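Local coordinates for protein esterase YbfF (Escherichia coli, PDB 3BF7) that probably hydrolyses ester and thioester substrates, as an alpha/beta hydrolase with a helical cap, at residues H196-I201 against A219-A224; L98-P103 against E189-W194. The protein carries 1 engineered substitution. One frame throughout, in Å; residues are numbered along the deposited sequence.

Interaction 1 (H196-I201 against A219-A224)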
ATOM      1  N   HIS A 196      -9.107   4.113  18.186  1.00  8.18           N
ATOM      2  CA  HIS A 196      -8.609   2.757  18.386  1.00  9.00           C
ATOM      3  C   HIS A 196      -7.112   2.744  18.120  1.00  8.60           C
ATOM      4  O   HIS A 196      -6.610   3.538  17.323  1.00  8.65           O
ATOM      5  CB  HIS A 196      -9.286   1.781  17.421  1.00  9.96           C
ATOM      6  CG  HIS A 196     -10.774   1.718  17.566  1.00 10.29           C
ATOM      7  ND1 HIS A 196     -11.632   2.501  16.824  1.00 13.05           N
ATOM      8  CD2 HIS A 196     -11.555   0.979  18.388  1.00 12.50           C
ATOM      9  CE1 HIS A 196     -12.878   2.244  17.183  1.00 12.58           C
ATOM     10  NE2 HIS A 196     -12.858   1.324  18.130  1.00 15.71           N
ATOM     11  N   PRO A 197      -6.374   1.841  18.783  1.00  8.53           N
ATOM     12  CA  PRO A 197      -4.925   1.776  18.567  1.00  9.30           C
ATOM     13  C   PRO A 197      -4.619   1.496  17.098  1.00  7.91           C
ATOM     14  O   PRO A 197      -5.220   0.607  16.496  1.00  8.43           O
ATOM     15  CB  PRO A 197      -4.492   0.621  19.468  1.00 10.92           C
ATOM     16  CG  PRO A 197      -5.513   0.640  20.567  1.00 12.58           C
ATOM     17  CD  PRO A 197      -6.797   0.881  19.817  1.00  9.80           C
ATOM     18  N   ALA A 198      -3.697   2.265  16.532  1.00  7.54           N
ATOM     19  CA  ALA A 198      -3.298   2.106  15.136  1.00  7.51           C
ATOM     20  C   ALA A 198      -1.782   2.148  15.074  1.00  7.09           C
ATOM     21  O   ALA A 198      -1.163   2.987  15.721  1.00  9.04           O
ATOM     22  CB  ALA A 198      -3.886   3.228  14.294  1.00  9.13           C
ATOM     23  N   LEU A 199      -1.184   1.254  14.293  1.00  6.48           N
ATOM     24  CA  LEU A 199       0.267   1.207  14.178  1.00  6.48           C
ATOM     25  C   LEU A 199       0.780   1.860  12.905  1.00  5.89           C
ATOM     26  O   LEU A 199       0.313   1.552  11.807  1.00  6.65           O
ATOM     27  CB  LEU A 199       0.764  -0.245  14.219  1.00  7.27           C
ATOM     28  CG  LEU A 199       2.280  -0.439  14.065  1.00  7.68           C
ATOM     29  CD1 LEU A 199       2.999   0.150  15.272  1.00  9.87           C
ATOM     30  CD2 LEU A 199       2.603  -1.922  13.920  1.00  8.73           C
ATOM     31  N   PHE A 200       1.730   2.772  13.069  1.00  5.69           N
ATOM     32  CA  PHE A 200       2.376   3.442  11.951  1.00  6.04           C
ATOM     33  C   PHE A 200       3.828   2.987  11.972  1.00  5.72           C
ATOM     34  O   PHE A 200       4.470   2.998  13.024  1.00  7.01           O
ATOM     35  CB  PHE A 200       2.292   4.960  12.094  1.00  6.50           C
ATOM     36  CG  PHE A 200       0.919   5.497  11.857  1.00  6.69           C
ATOM     37  CD1 PHE A 200      -0.079   5.329  12.812  1.00  7.62           C
ATOM     38  CD2 PHE A 200       0.593   6.088  10.641  1.00  7.19           C
ATOM     39  CE1 PHE A 200      -1.386   5.738  12.557  1.00  9.22           C
ATOM     40  CE2 PHE A 200      -0.712   6.499  10.375  1.00  8.07           C
ATOM     41  CZ  PHE A 200      -1.702   6.322  11.335  1.00  8.74           C
ATOM     42  N   ILE A 201       4.333   2.571  10.816  1.00  6.00           N
ATOM     43  CA  ILE A 201       5.709   2.098  10.706  1.00  6.82           C
ATOM     44  C   ILE A 201       6.472   2.930   9.682  1.00  6.29           C
ATOM     45  O   ILE A 201       6.489   2.612   8.488  1.00  6.78           O
ATOM     46  CB  ILE A 201       5.758   0.608  10.284  1.00  6.21           C
ATOM     47  CG1 ILE A 201       4.945  -0.241  11.265  1.00  7.68           C
ATOM     48  CG2 ILE A 201       7.205   0.119  10.255  1.00  7.83           C
ATOM     49  CD1 ILE A 201       4.841  -1.706  10.879  1.00  8.04           C
ATOM     50  N   ALA A 219      -4.628  13.939  14.968  1.00  7.96           N
ATOM     51  CA  ALA A 219      -5.993  14.447  14.939  1.00  8.79           C
ATOM     52  C   ALA A 219      -6.933  13.400  14.347  1.00  8.12           C
ATOM     53  O   ALA A 219      -8.116  13.354  14.679  1.00  9.39           O
ATOM     54  CB  ALA A 219      -6.059  15.731  14.124  1.00  8.99           C
ATOM     55  N   GLN A 220      -6.396  12.552  13.473  1.00  6.84           N
ATOM     56  CA  GLN A 220      -7.191  11.517  12.826  1.00  6.22           C
ATOM     57  C   GLN A 220      -7.011  10.146  13.470  1.00  6.17           C
ATOM     58  O   GLN A 220      -7.920   9.320  13.434  1.00  6.88           O
ATOM     59  CB  GLN A 220      -6.850  11.489  11.336  1.00  6.66           C
ATOM     60  CG  GLN A 220      -7.217  12.806  10.661  1.00  7.14           C
ATOM     61  CD  GLN A 220      -6.610  12.964   9.285  1.00  6.50           C
ATOM     62  OE1 GLN A 220      -7.265  12.727   8.268  1.00  6.99           O
ATOM     63  NE2 GLN A 220      -5.346  13.360   9.246  1.00  6.96           N
ATOM     64  N   PHE A 221      -5.841   9.920  14.063  1.00  6.11           N
ATOM     65  CA  PHE A 221      -5.528   8.668  14.749  1.00  6.39           C
ATOM     66  C   PHE A 221      -4.961   9.030  16.114  1.00  6.33           C
ATOM     67  O   PHE A 221      -3.757   8.939  16.360  1.00  6.87           O
ATOM     68  CB  PHE A 221      -4.543   7.847  13.915  1.00  6.96           C
ATOM     69  CG  PHE A 221      -5.162   7.303  12.670  1.00  6.08           C
ATOM     70  CD1 PHE A 221      -5.932   6.148  12.718  1.00  7.09           C
ATOM     71  CD2 PHE A 221      -5.099   8.016  11.477  1.00  6.71           C
ATOM     72  CE1 PHE A 221      -6.641   5.714  11.601  1.00  7.67           C
ATOM     73  CE2 PHE A 221      -5.806   7.590  10.354  1.00  7.02           C
ATOM     74  CZ  PHE A 221      -6.578   6.440  10.419  1.00  8.14           C
ATOM     75  N   PRO A 222      -5.843   9.450  17.030  1.00  7.54           N
ATOM     76  CA  PRO A 222      -5.422   9.836  18.377  1.00  7.22           C
ATOM     77  C   PRO A 222      -4.575   8.803  19.108  1.00  6.78           C
ATOM     78  O   PRO A 222      -3.656   9.169  19.849  1.00  7.05           O
ATOM     79  CB  PRO A 222      -6.745  10.141  19.090  1.00  8.32           C
ATOM     80  CG  PRO A 222      -7.759   9.346  18.317  1.00 12.25           C
ATOM     81  CD  PRO A 222      -7.308   9.515  16.893  1.00  8.27           C
ATOM     82  N   GLN A 223      -4.875   7.524  18.897  1.00  7.58           N
ATOM     83  CA  GLN A 223      -4.135   6.450  19.547  1.00  7.71           C
ATOM     84  C   GLN A 223      -3.078   5.822  18.642  1.00  8.13           C
ATOM     85  O   GLN A 223      -2.764   4.634  18.753  1.00  8.11           O
ATOM     86  CB  GLN A 223      -5.101   5.379  20.064  1.00  8.53           C
ATOM     87  CG  GLN A 223      -6.043   5.897  21.144  1.00  8.33           C
ATOM     88  CD  GLN A 223      -7.042   4.856  21.604  1.00 10.30           C
ATOM     89  OE1 GLN A 223      -8.240   5.126  21.679  1.00 11.77           O
ATOM     90  NE2 GLN A 223      -6.555   3.664  21.919  1.00 11.13           N
ATOM     91  N   ALA A 224      -2.524   6.631  17.749  1.00  7.46           N
ATOM     92  CA  ALA A 224      -1.481   6.164  16.851  1.00  7.71           C
ATOM     93  C   ALA A 224      -0.229   5.815  17.649  1.00  8.50           C
ATOM     94  O   ALA A 224       0.122   6.499  18.615  1.00  8.65           O
ATOM     95  CB  ALA A 224      -1.147   7.243  15.836  1.00  8.55           C
TER
HETATM   96  O   HOH W   1      -6.019   6.136  16.609  1.00  7.47           O

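Interaction 2 (L98-P103 against E189-W194)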
ATOM      1  N   LEU A  98     -10.706   3.845   5.090  1.00  6.93           N
ATOM      2  CA  LEU A  98     -11.721   2.852   5.412  1.00  7.35           C
ATOM      3  C   LEU A  98     -12.258   3.052   6.828  1.00  7.69           C
ATOM      4  O   LEU A  98     -13.419   2.744   7.096  1.00  8.19           O
ATOM      5  CB  LEU A  98     -11.153   1.437   5.265  1.00  7.61           C
ATOM      6  CG  LEU A  98     -12.122   0.287   5.576  1.00  8.20           C
ATOM      7  CD1 LEU A  98     -13.321   0.333   4.638  1.00 10.44           C
ATOM      8  CD2 LEU A  98     -11.390  -1.040   5.439  1.00  9.56           C
ATOM      9  N   THR A  99     -11.433   3.570   7.737  1.00  7.63           N
ATOM     10  CA  THR A  99     -11.907   3.785   9.103  1.00  9.12           C
ATOM     11  C   THR A  99     -13.048   4.797   9.143  1.00 10.12           C
ATOM     12  O   THR A  99     -13.894   4.746  10.034  1.00 11.73           O
ATOM     13  CB  THR A  99     -10.789   4.287  10.062  1.00  8.84           C
ATOM     14  OG1 THR A  99     -10.383   5.611   9.696  1.00  9.40           O
ATOM     15  CG2 THR A  99      -9.594   3.350  10.033  1.00  9.78           C
ATOM     16  N   ALA A 100     -13.073   5.715   8.182  1.00 10.39           N
ATOM     17  CA  ALA A 100     -14.120   6.726   8.130  1.00 11.34           C
ATOM     18  C   ALA A 100     -15.361   6.209   7.412  1.00 11.56           C
ATOM     19  O   ALA A 100     -16.485   6.580   7.750  1.00 14.80           O
ATOM     20  CB  ALA A 100     -13.601   7.980   7.435  1.00 14.00           C
ATOM     21  N   LEU A 101     -15.154   5.340   6.429  1.00 10.84           N
ATOM     22  CA  LEU A 101     -16.258   4.800   5.646  1.00 10.69           C
ATOM     23  C   LEU A 101     -16.999   3.634   6.296  1.00 10.25           C
ATOM     24  O   LEU A 101     -18.231   3.623   6.327  1.00 12.03           O
ATOM     25  CB  LEU A 101     -15.752   4.370   4.262  1.00 10.36           C
ATOM     26  CG  LEU A 101     -16.828   3.938   3.263  1.00 11.79           C
ATOM     27  CD1 LEU A 101     -17.736   5.119   2.952  1.00 12.18           C
ATOM     28  CD2 LEU A 101     -16.173   3.425   1.992  1.00 11.80           C
ATOM     29  N   ALA A 102     -16.255   2.659   6.808  1.00 11.34           N
ATOM     30  CA  ALA A 102     -16.866   1.484   7.430  1.00 11.05           C
ATOM     31  C   ALA A 102     -15.999   0.961   8.568  1.00 11.10           C
ATOM     32  O   ALA A 102     -15.414  -0.119   8.476  1.00 10.24           O
ATOM     33  CB  ALA A 102     -17.067   0.397   6.382  1.00 13.06           C
ATOM     34  N   PRO A 103     -15.921   1.717   9.672  1.00 11.30           N
ATOM     35  CA  PRO A 103     -15.112   1.314  10.826  1.00 12.89           C
ATOM     36  C   PRO A 103     -15.403  -0.071  11.398  1.00 13.60           C
ATOM     37  O   PRO A 103     -14.497  -0.739  11.896  1.00 13.67           O
ATOM     38  CB  PRO A 103     -15.374   2.431  11.838  1.00 13.98           C
ATOM     39  CG  PRO A 103     -16.756   2.895  11.484  1.00 13.42           C
ATOM     40  CD  PRO A 103     -16.705   2.927   9.978  1.00 12.70           C
ATOM     41  N   GLU A 189      -8.100  13.399   2.032  1.00  9.51           N
ATOM     42  CA  GLU A 189      -9.369  13.960   2.479  1.00  9.81           C
ATOM     43  C   GLU A 189      -9.381  13.696   3.983  1.00  8.92           C
ATOM     44  O   GLU A 189      -9.437  12.545   4.410  1.00  9.36           O
ATOM     45  CB  GLU A 189     -10.543  13.238   1.817  1.00 11.74           C
ATOM     46  CG  GLU A 189     -11.900  13.852   2.126  1.00 13.28           C
ATOM     47  CD  GLU A 189     -12.036  15.254   1.569  1.00 14.80           C
ATOM     48  OE1 GLU A 189     -11.763  15.435   0.363  1.00 16.70           O
ATOM     49  OE2 GLU A 189     -12.417  16.170   2.328  1.00 14.87           O
ATOM     50  N   LYS A 190      -9.307  14.751   4.788  1.00  8.94           N
ATOM     51  CA  LYS A 190      -9.296  14.569   6.236  1.00 10.18           C
ATOM     52  C   LYS A 190     -10.472  13.730   6.717  1.00  9.60           C
ATOM     53  O   LYS A 190     -11.596  13.867   6.227  1.00  9.82           O
ATOM     54  CB  LYS A 190      -9.289  15.922   6.950  1.00 12.84           C
ATOM     55  CG  LYS A 190      -7.950  16.643   6.889  1.00 17.38           C
ATOM     56  CD  LYS A 190      -7.978  17.911   7.731  1.00 20.24           C
ATOM     57  CE  LYS A 190      -6.606  18.562   7.808  1.00 24.04           C
ATOM     58  NZ  LYS A 190      -6.102  18.969   6.470  1.00 26.66           N
ATOM     59  N   ILE A 191     -10.203  12.859   7.682  1.00  8.99           N
ATOM     60  CA  ILE A 191     -11.224  11.976   8.225  1.00  8.94           C
ATOM     61  C   ILE A 191     -11.449  12.209   9.709  1.00  8.32           C
ATOM     62  O   ILE A 191     -10.624  12.825  10.381  1.00  7.98           O
ATOM     63  CB  ILE A 191     -10.827  10.491   8.037  1.00  8.71           C
ATOM     64  CG1 ILE A 191      -9.538  10.186   8.810  1.00  8.82           C
ATOM     65  CG2 ILE A 191     -10.646  10.186   6.557  1.00 10.74           C
ATOM     66  CD1 ILE A 191      -9.138   8.717   8.790  1.00  9.86           C
ATOM     67  N   PRO A 192     -12.586  11.727  10.237  1.00  8.44           N
ATOM     68  CA  PRO A 192     -12.878  11.893  11.662  1.00  9.23           C
ATOM     69  C   PRO A 192     -11.910  11.012  12.447  1.00  8.75           C
ATOM     70  O   PRO A 192     -11.341  10.062  11.904  1.00  8.79           O
ATOM     71  CB  PRO A 192     -14.317  11.397  11.785  1.00 10.96           C
ATOM     72  CG  PRO A 192     -14.891  11.649  10.425  1.00 13.47           C
ATOM     73  CD  PRO A 192     -13.768  11.218   9.521  1.00 10.60           C
ATOM     74  N   ALA A 193     -11.731  11.318  13.724  1.00  8.34           N
ATOM     75  CA  ALA A 193     -10.831  10.538  14.555  1.00  8.17           C
ATOM     76  C   ALA A 193     -11.293   9.092  14.683  1.00  8.64           C
ATOM     77  O   ALA A 193     -12.491   8.814  14.802  1.00  9.87           O
ATOM     78  CB  ALA A 193     -10.728  11.171  15.937  1.00  9.85           C
ATOM     79  N   TRP A 194     -10.332   8.174  14.635  1.00  7.61           N
ATOM     80  CA  TRP A 194     -10.608   6.751  14.806  1.00  8.22           C
ATOM     81  C   TRP A 194     -10.026   6.450  16.188  1.00  8.16           C
ATOM     82  O   TRP A 194      -8.804   6.387  16.362  1.00  8.45           O
ATOM     83  CB  TRP A 194      -9.901   5.928  13.726  1.00  9.25           C
ATOM     84  CG  TRP A 194     -10.320   4.485  13.682  1.00  8.94           C
ATOM     85  CD1 TRP A 194     -11.582   4.000  13.478  1.00  9.76           C
ATOM     86  CD2 TRP A 194      -9.466   3.342  13.789  1.00  9.24           C
ATOM     87  NE1 TRP A 194     -11.565   2.628  13.446  1.00 10.18           N
ATOM     88  CE2 TRP A 194     -10.278   2.195  13.635  1.00  8.85           C
ATOM     89  CE3 TRP A 194      -8.091   3.173  13.999  1.00  9.84           C
ATOM     90  CZ2 TRP A 194      -9.759   0.897  13.681  1.00 10.05           C
ATOM     91  CZ3 TRP A 194      -7.575   1.883  14.045  1.00 10.03           C
ATOM     92  CH2 TRP A 194      -8.411   0.761  13.886  1.00 10.52           C
TER
HETATM   93  O   HOH W   2     -12.128   7.745  10.695  1.00 12.98           O
HETATM   94  O   HOH W   3     -13.206   0.304  14.021  1.00 13.74           O

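Interaction 1 (H196-I201 against A219-A224)
Phe200 reaches across from strand 198-201 to the turn that follows helix 214-220, where its ring meets Phe221 and Ala224. From CB, which leaves the strand toward the turn, the side chain is swung beside its own backbone N with CG anti to the carbonyl carbon (chi1 -72°), and this brings CD1 and CE1 of the ring up to Ala224. Both touch the methyl there, and Phe200 CE1 lies 3.6 Å from Ala224 CB. Farther out, CE1 also comes near Phe221 CB, and Phe200 CZ, at the tip, lies 3.8 Å from Phe221 CD2. The edge of Phe200 is thus directed at the face of Phe221 in an offset edge-to-face pair, with ring planes 64° apart and centroids separated by 5.6 Å. These residues belong to a beta-alpha-beta crossover of the alpha/beta hydrolase sheet, in which strands 198-201 and 224-226 run parallel and Ala198 pairs with Ala224. Cutting Phe200 back to an alanine is likely to leave the Phe221 face and the Ala224 methyl without their aromatic neighbour and to open a gap between strand and turn. On the same side of the sheet, Ala198 CB lies 3.9 Å from Phe221 CD1. Between the two segments themselves the backbone bonding is slight: Ala198 N gives a weak hydrogen bond of 3.4 Å to Gln223 O. The strand pairing continues through backbone bonds of Ala198 and Phe200 to Arg225. A type I turn from Phe221 to Ala224 presents Gln223 N to a water, which in turn donates to His196 O at 2.8 Å.

Interaction 2 (L98-P103 against E189-W194)
Thr99 stands over one face of the Trp194 indole, the two side chains crossing at about a right angle, and joins the C-terminal end of helix 90-101 to the extended loop that enters strand 198-201. In this alpha/beta hydrolase fold the helix follows the probable nucleophile elbow, and the loop runs across its last turn. CB of Thr99, the branch point, sits over the five-membered ring in a CH-pi contact, 3.7 Å from the centroid and 18° off the ring normal. Of the two branches, CG2, beside the backbone N, reaches over the centre of the indole near CD2 and CE2, while OG1 lies between the backbone N and the carbonyl carbon (chi1 68°), which turns it away from the ring and toward Ile191. There Thr99 OG1 lies 3.5 Å from Ile191 CD1, hydrogen-bonds to Met96 O one turn back in the helix, and accepts a bond from a water that also donates to Pro192 O. Trp194 offers its face to the threonine because its CG stands anti to the backbone N (chi1 -170°), beside the carbonyl carbon; Leu109 and Phe221 also touch this side chain. Ile191 likewise crosses Thr99, so the two meet through CD1 and OG1 rather than along their lengths. Its CB and CG2 instead receive the methyl of Ala100, with Ala100 CB 3.8 Å from Ile191 CB and 3.9 Å from Pro192 CD. At the edge of that same five-membered ring, near its plane, Pro103 CB lies 4.1 Å from Trp194 NE1. A second water joins this pair, accepting from Trp194 NE1 at 2.9 Å and donating to Pro103 O at 2.7 Å.

In the fold
Interactions 1 and 2 have centres about 12 Å apart, on the same side of the molecule, and follow one another along the chain: 98-103 and 189-194 come first, then 196-201 and 219-224. Just one residue separates the loop of interaction 2 from the strand-bearing segment of interaction 1. Gln220 ties them directly, its O probably accepting from Trp194 N and its OE1 from Ile191 N, while Phe221 packs against Thr99, Ile191 and Trp194. Leu109 of strand 106-112 touches residues of both. Together they fasten helix 90-101, which follows the putative nucleophile elbow, to the last crossover at the sheet's 224-226 edge.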